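Local coordinates for putative arylalkylamine N-Acetyltransferase 7 (Aedes aegypti, PDB 4FD7), which probably transfers an acetyl group from acetyl-CoA to the amine of a small substrate, as expected of a GNAT-family N-acetyltransferase, at residues A[20-25]-A[90-95]. Residues are numbered along the deposited sequence; the frame is centred on the assembly and turned at random.
Sequences AKDLTS and CFREGS
OD2 of D22 is gripped from two directions: R92 reaches it across the contact, and the backbone N of L23, next along its own chain, holds it locally. The local bond is the shorter, 2.6 Å from L23 N to D22 OD2, and it approaches the anti side of the carboxylate, somewhat out of its plane. From the other segment, R92 NH1 lies 3.1 Å from D22 OD2 in a salt bridge whose hydrogen bond is weak, bent to 134° at the proton. The carboxylate and guanidinium planes are also 58° apart, so the two groups do not lie flush, and OD2 makes the bridge. R92 runs extended through chi1 and chi2, which carries CD to 3.4 Å from D22 OD2, and then bends at chi3 (48°), which turns the guanidinium across the ends of D22 and L23. One face of that guanidinium is overlain by L23 CD1, 3.6 Å from R92 NH2 and displaced toward the rim of the group. Charge pairing and apolar cover thus act on the same arginine, while L23 also packs on K158 and Y159. R92 also opens a type II turn that ends at S95, closed by S95 N to R92 O, with G94 at a positive phi. The contact lies at the surface, where a side-chain bridge passes over strand 28-35 to link the loop that follows strand 14-21 to the end of strand 88-92 in the antiparallel sheet of the GNAT fold, the second of these strands entering a beta hairpin with strand 98-108.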
loop_
_atom_site.group_PDB
_atom_site.type_symbol
_atom_site.label_atom_id
_atom_site.label_comp_id
_atom_site.label_asym_id
_atom_site.label_seq_id
_atom_site.Cartn_x
_atom_site.Cartn_y
_atom_site.Cartn_z
ATOM N N ALA A 20 -1.855 14.568 15.517
ATOM C CA ALA A 20 -0.434 14.566 15.213
ATOM C C ALA A 20 0.023 16.000 15.019
ATOM O O ALA A 20 -0.792 16.925 14.983
ATOM C CB ALA A 20 -0.160 13.745 13.974
ATOM N N LYS A 21 1.333 16.184 14.923
ATOM C CA LYS A 21 1.905 17.516 14.796
ATOM C C LYS A 21 1.396 18.184 13.530
ATOM O O LYS A 21 1.273 17.549 12.473
ATOM C CB LYS A 21 3.434 17.433 14.788
ATOM C CG LYS A 21 4.126 18.625 15.427
ATOM C CD LYS A 21 3.606 18.857 16.832
ATOM C CE LYS A 21 3.984 17.725 17.779
ATOM N NZ LYS A 21 3.073 17.639 18.959
ATOM N N ASP A 22 1.080 19.468 13.640
ATOM C CA ASP A 22 0.617 20.229 12.495
ATOM C C ASP A 22 1.801 20.505 11.565
ATOM O O ASP A 22 2.933 20.140 11.881
ATOM C CB ASP A 22 -0.026 21.535 12.962
ATOM C CG ASP A 22 -1.059 22.059 11.986
ATOM O OD1 ASP A 22 -1.964 22.821 12.401
ATOM O OD2 ASP A 22 -0.973 21.702 10.797
ATOM N N LEU A 23 1.545 21.145 10.428
ATOM C CA LEU A 23 2.601 21.447 9.455
ATOM C C LEU A 23 3.810 22.179 10.031
ATOM O O LEU A 23 4.947 21.836 9.724
ATOM C CB LEU A 23 2.048 22.261 8.290
ATOM C CG LEU A 23 1.493 21.489 7.093
ATOM C CD1 LEU A 23 0.743 22.430 6.170
ATOM C CD2 LEU A 23 2.606 20.767 6.340
ATOM N N THR A 24 3.560 23.186 10.861
ATOM C CA THR A 24 4.618 24.088 11.313
ATOM C C THR A 24 5.016 23.954 12.786
ATOM O O THR A 24 6.168 23.663 13.101
ATOM C CB THR A 24 4.231 25.563 11.073
ATOM O OG1 THR A 24 3.005 25.856 11.754
ATOM C CG2 THR A 24 4.037 25.835 9.579
ATOM N N SER A 25 4.053 24.167 13.677
ATOM C CA SER A 25 4.313 24.414 15.098
ATOM C C SER A 25 4.632 23.195 15.955
ATOM O O SER A 25 4.956 22.112 15.459
ATOM C CB SER A 25 3.086 25.069 15.717
ATOM O OG SER A 25 1.981 24.187 15.621
ATOM N N CYS A 90 -5.708 10.247 3.611
ATOM C CA CYS A 90 -5.591 11.007 4.855
ATOM C C CYS A 90 -5.695 12.501 4.570
ATOM O O CYS A 90 -5.044 13.028 3.652
ATOM C CB CYS A 90 -4.249 10.704 5.556
ATOM S SG CYS A 90 -3.941 11.587 7.126
ATOM N N PHE A 91 -6.526 13.179 5.356
ATOM C CA PHE A 91 -6.620 14.644 5.278
ATOM C C PHE A 91 -6.366 15.239 6.645
ATOM O O PHE A 91 -6.681 14.629 7.658
ATOM C CB PHE A 91 -8.017 15.101 4.827
ATOM C CG PHE A 91 -8.390 14.682 3.431
ATOM C CD1 PHE A 91 -7.691 15.158 2.327
ATOM C CD2 PHE A 91 -9.469 13.828 3.219
ATOM C CE1 PHE A 91 -8.063 14.779 1.023
ATOM C CE2 PHE A 91 -9.841 13.438 1.927
ATOM C CZ PHE A 91 -9.140 13.914 0.829
ATOM N N ARG A 92 -5.792 16.435 6.661
ATOM C CA ARG A 92 -5.717 17.246 7.865
ATOM C C ARG A 92 -7.002 18.076 7.954
ATOM O O ARG A 92 -7.428 18.662 6.962
ATOM C CB ARG A 92 -4.502 18.176 7.767
ATOM C CG ARG A 92 -4.205 18.993 9.022
ATOM C CD ARG A 92 -2.909 19.745 8.799
ATOM N NE ARG A 92 -2.930 20.417 7.506
ATOM C CZ ARG A 92 -2.834 21.733 7.347
ATOM N NH1 ARG A 92 -2.682 22.518 8.406
ATOM N NH2 ARG A 92 -2.879 22.260 6.129
ATOM N N GLU A 93 -7.636 18.098 9.127
ATOM C CA GLU A 93 -8.842 18.898 9.337
ATOM C C GLU A 93 -8.551 20.348 9.010
ATOM O O GLU A 93 -7.633 20.936 9.575
ATOM C CB GLU A 93 -9.328 18.808 10.785
ATOM C CG GLU A 93 -9.605 17.412 11.283
ATOM C CD GLU A 93 -10.723 16.723 10.549
ATOM O OE1 GLU A 93 -10.707 15.473 10.532
ATOM O OE2 GLU A 93 -11.615 17.425 10.002
ATOM N N GLY A 94 -9.326 20.907 8.090
ATOM C CA GLY A 94 -9.161 22.286 7.681
ATOM C C GLY A 94 -8.635 22.409 6.264
ATOM O O GLY A 94 -8.581 23.513 5.715
ATOM N N SER A 95 -8.255 21.283 5.662
ATOM C CA SER A 95 -7.598 21.317 4.356
ATOM C C SER A 95 -7.987 20.158 3.449
ATOM O O SER A 95 -8.070 19.009 3.888
ATOM C CB SER A 95 -6.081 21.339 4.525
ATOM O OG SER A 95 -5.440 21.193 3.268
#